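Local atomic coordinates of TRAP dicarboxylate transporter, DctP subunit (Ochrobactrum anthropi, PDB entry 4P47), a protein that probably binds a solute, such as a dicarboxylate or related organic acid, in the periplasm and delivers it to a TRAP transporter for uptake. Residues E26-F34 / F248-V259. Numbering follows the deposited sequence. Where two conformers were deposited one is given.
Sequences EIRSQTIKF and FWDRLNDEEKAV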
# COMPACT_ATOMS: atom_id res chain seq x y z
N GLU A 26 -9.74 3.02 34.80
CA GLU A 26 -8.65 3.96 34.55
C GLU A 26 -7.60 3.34 33.64
O GLU A 26 -7.50 2.11 33.53
CB GLU A 26 -7.99 4.36 35.86
CG GLU A 26 -7.40 3.19 36.64
CD GLU A 26 -6.35 3.62 37.63
OE1 GLU A 26 -6.65 4.50 38.47
OE2 GLU A 26 -5.22 3.09 37.56
N ILE A 27 -6.81 4.19 33.00
CA ILE A 27 -5.72 3.75 32.14
C ILE A 27 -4.62 3.11 32.98
O ILE A 27 -3.92 3.78 33.73
CB ILE A 27 -5.18 4.92 31.29
CG1 ILE A 27 -6.29 5.45 30.38
CG2 ILE A 27 -3.97 4.50 30.45
CD1 ILE A 27 -5.89 6.67 29.55
N ARG A 28 -4.48 1.79 32.84
CA ARG A 28 -3.53 1.03 33.62
C ARG A 28 -2.20 0.94 32.88
O ARG A 28 -2.13 1.25 31.68
CB ARG A 28 -4.08 -0.38 33.89
CG ARG A 28 -5.44 -0.37 34.53
CD ARG A 28 -6.16 -1.67 34.29
NE ARG A 28 -6.58 -1.79 32.90
CZ ARG A 28 -7.34 -2.78 32.44
NH1 ARG A 28 -7.68 -2.80 31.16
NH2 ARG A 28 -7.77 -3.73 33.26
N SER A 29 -1.15 0.54 33.58
CA SER A 29 0.11 0.27 32.91
C SER A 29 -0.16 -0.74 31.79
O SER A 29 -0.80 -1.77 32.02
CB SER A 29 1.12 -0.28 33.91
OG SER A 29 2.35 -0.59 33.27
N GLN A 30 0.30 -0.43 30.59
CA GLN A 30 0.23 -1.37 29.46
C GLN A 30 1.52 -1.28 28.65
O GLN A 30 2.17 -0.23 28.60
CB GLN A 30 -0.95 -1.07 28.54
CG GLN A 30 -2.32 -1.06 29.22
CD GLN A 30 -2.83 -2.45 29.62
OE1 GLN A 30 -2.27 -3.48 29.24
NE2 GLN A 30 -3.91 -2.47 30.37
N THR A 31 1.90 -2.38 28.03
CA THR A 31 3.03 -2.35 27.13
C THR A 31 2.58 -2.88 25.79
O THR A 31 1.94 -3.93 25.70
CB THR A 31 4.22 -3.19 27.65
OG1 THR A 31 4.66 -2.66 28.90
CG2 THR A 31 5.38 -3.14 26.66
N ILE A 32 2.89 -2.13 24.75
CA ILE A 32 2.51 -2.49 23.41
C ILE A 32 3.75 -2.62 22.55
O ILE A 32 4.48 -1.65 22.36
CB ILE A 32 1.62 -1.40 22.80
CG1 ILE A 32 0.30 -1.30 23.55
CG2 ILE A 32 1.40 -1.69 21.32
CD1 ILE A 32 -0.62 -0.18 23.03
N LYS A 33 3.99 -3.82 22.03
CA LYS A 33 5.04 -4.05 21.05
C LYS A 33 4.45 -3.81 19.66
O LYS A 33 3.43 -4.40 19.32
CB LYS A 33 5.59 -5.47 21.17
CG LYS A 33 6.16 -5.79 22.54
CD LYS A 33 6.70 -7.22 22.65
CE LYS A 33 7.25 -7.52 24.05
NZ LYS A 33 7.88 -8.87 24.15
N PHE A 34 5.09 -2.95 18.87
CA PHE A 34 4.57 -2.52 17.57
C PHE A 34 5.64 -2.81 16.54
O PHE A 34 6.68 -2.13 16.49
CB PHE A 34 4.26 -1.01 17.68
CG PHE A 34 3.53 -0.40 16.50
CD1 PHE A 34 3.16 -1.11 15.39
CD2 PHE A 34 3.19 0.93 16.56
CE1 PHE A 34 2.48 -0.48 14.31
CE2 PHE A 34 2.52 1.55 15.53
CZ PHE A 34 2.16 0.84 14.40
N PHE A 248 -5.28 -9.02 22.99
CA PHE A 248 -4.84 -7.86 23.78
C PHE A 248 -5.92 -6.77 23.95
O PHE A 248 -6.17 -6.29 25.06
CB PHE A 248 -3.59 -7.24 23.13
CG PHE A 248 -3.03 -6.06 23.87
CD1 PHE A 248 -2.34 -6.24 25.05
CD2 PHE A 248 -3.14 -4.77 23.36
CE1 PHE A 248 -1.79 -5.17 25.73
CE2 PHE A 248 -2.60 -3.69 24.05
CZ PHE A 248 -1.94 -3.89 25.24
N TRP A 249 -6.56 -6.39 22.85
CA TRP A 249 -7.65 -5.42 22.84
C TRP A 249 -8.75 -5.77 23.82
O TRP A 249 -9.24 -4.90 24.52
CB TRP A 249 -8.22 -5.37 21.42
CG TRP A 249 -9.20 -4.29 21.11
CD1 TRP A 249 -10.54 -4.44 20.89
CD2 TRP A 249 -8.91 -2.90 20.93
NE1 TRP A 249 -11.10 -3.23 20.59
CE2 TRP A 249 -10.12 -2.27 20.60
CE3 TRP A 249 -7.75 -2.13 20.99
CZ2 TRP A 249 -10.21 -0.91 20.35
CZ3 TRP A 249 -7.85 -0.77 20.74
CH2 TRP A 249 -9.07 -0.19 20.42
N ASP A 250 -9.12 -7.05 23.88
CA ASP A 250 -10.23 -7.48 24.73
C ASP A 250 -9.93 -7.29 26.21
O ASP A 250 -10.85 -7.22 27.02
CB ASP A 250 -10.60 -8.94 24.44
CG ASP A 250 -11.41 -9.08 23.16
OD1 ASP A 250 -11.98 -8.08 22.69
OD2 ASP A 250 -11.51 -10.21 22.66
N ARG A 251 -8.65 -7.17 26.55
CA ARG A 251 -8.26 -6.94 27.94
C ARG A 251 -8.22 -5.46 28.30
O ARG A 251 -8.03 -5.11 29.45
CB ARG A 251 -6.89 -7.53 28.22
CG ARG A 251 -6.83 -9.03 28.25
CD ARG A 251 -5.37 -9.48 28.25
NE ARG A 251 -5.18 -10.79 28.86
CZ ARG A 251 -5.61 -11.94 28.34
NH1 ARG A 251 -6.30 -11.95 27.21
NH2 ARG A 251 -5.38 -13.08 28.98
N LEU A 252 -8.38 -4.58 27.32
CA LEU A 252 -8.30 -3.15 27.59
C LEU A 252 -9.65 -2.55 27.97
O LEU A 252 -10.69 -3.08 27.59
CB LEU A 252 -7.78 -2.42 26.35
CG LEU A 252 -6.38 -2.80 25.84
CD1 LEU A 252 -6.08 -1.98 24.58
CD2 LEU A 252 -5.29 -2.60 26.90
N ASN A 253 -9.61 -1.44 28.70
CA ASN A 253 -10.82 -0.68 28.98
C ASN A 253 -11.06 0.42 27.94
O ASN A 253 -10.24 0.64 27.06
CB ASN A 253 -10.82 -0.14 30.42
CG ASN A 253 -9.71 0.87 30.70
OD1 ASN A 253 -9.42 1.75 29.88
ND2 ASN A 253 -9.08 0.75 31.88
N ASP A 254 -12.20 1.09 28.02
CA ASP A 254 -12.57 2.04 26.99
C ASP A 254 -11.64 3.24 26.92
O ASP A 254 -11.41 3.79 25.84
CB ASP A 254 -14.01 2.50 27.19
CG ASP A 254 -15.01 1.43 26.82
OD1 ASP A 254 -14.62 0.47 26.12
OD2 ASP A 254 -16.19 1.55 27.21
N GLU A 255 -11.11 3.67 28.06
CA GLU A 255 -10.21 4.81 28.07
C GLU A 255 -8.90 4.45 27.38
O GLU A 255 -8.36 5.27 26.66
CB GLU A 255 -9.98 5.31 29.50
CG GLU A 255 -11.26 5.73 30.20
CD GLU A 255 -11.73 4.70 31.22
OE1 GLU A 255 -11.39 4.86 32.42
OE2 GLU A 255 -12.43 3.74 30.83
N GLU A 256 -8.40 3.24 27.60
CA GLU A 256 -7.17 2.78 26.96
C GLU A 256 -7.40 2.65 25.44
O GLU A 256 -6.60 3.10 24.63
CB GLU A 256 -6.72 1.44 27.56
CG GLU A 256 -6.28 1.54 29.04
CD GLU A 256 -6.28 0.21 29.79
OE1 GLU A 256 -7.00 -0.74 29.42
OE2 GLU A 256 -5.55 0.10 30.80
N LYS A 257 -8.52 2.07 25.05
CA LYS A 257 -8.86 1.93 23.65
C LYS A 257 -8.95 3.29 22.96
O LYS A 257 -8.47 3.46 21.83
CB LYS A 257 -10.17 1.18 23.47
CG LYS A 257 -10.09 -0.28 23.83
CD LYS A 257 -11.48 -0.94 23.83
CE LYS A 257 -11.35 -2.44 24.01
NZ LYS A 257 -12.74 -3.05 24.04
N ALA A 258 -9.58 4.27 23.62
CA ALA A 258 -9.73 5.59 23.03
C ALA A 258 -8.37 6.27 22.77
O ALA A 258 -8.19 6.93 21.75
CB ALA A 258 -10.61 6.47 23.88
N VAL A 259 -7.43 6.14 23.70
CA VAL A 259 -6.08 6.67 23.52
C VAL A 259 -5.46 6.10 22.25
O VAL A 259 -4.90 6.82 21.42
CB VAL A 259 -5.17 6.32 24.72
CG1 VAL A 259 -3.71 6.52 24.35
CG2 VAL A 259 -5.55 7.16 25.95
O HOH W 1 -8.11 -6.58 31.69
O HOH W 2 -5.09 -5.12 30.86
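A capping box, formed by Asn253 and Glu256 at the start of helix 254-288, receives the loop of residues 26-29, where the modelled chain begins, through Arg28. Arg28 meets the Glu256 carboxylate side-on. Arg28 NE bonds to Glu256 OE2 at 3.0 Å. Arg28 NH1 reaches Glu256 OE1 at 2.8 Å. Both bonds are nearly straight and use the syn sides of the oxygens, with the two planes 25° apart. The bend in the arginine chain at chi3 (-72°) turns the guanidinium back onto the acid. Arg28 NH1 also donates to a lone pair of Arg251 O in the turn before the helix. Glu256 OE2 takes two further bonds: Arg28 N on its anti side, and Gln30 NE2 from above the carboxylate plane, at 3.1 Å. OE1 also accepts from Asn253 N, while Asn253 OD1 accepts from Glu256 N. Five donors thus hold the carboxylate and fix its rotation. Without the carboxylate, as with an alanine at Glu256, Arg28 would probably lose its charge partner and Asn253 N its capping bond. Asn253 ND2 grips Glu26 O at 2.7 Å, from above the carbonyl plane. Apolar contacts flank the polar centre: Ile27 CD1 on Val259 CG2, and Ile32 CG1 at 3.8 Å from Phe248 CE2. Beyond the contact, strand 30-35 runs between the parallel strands 63-68 and 90-94, and Ile32 also packs on Ile260 of helix 254-288.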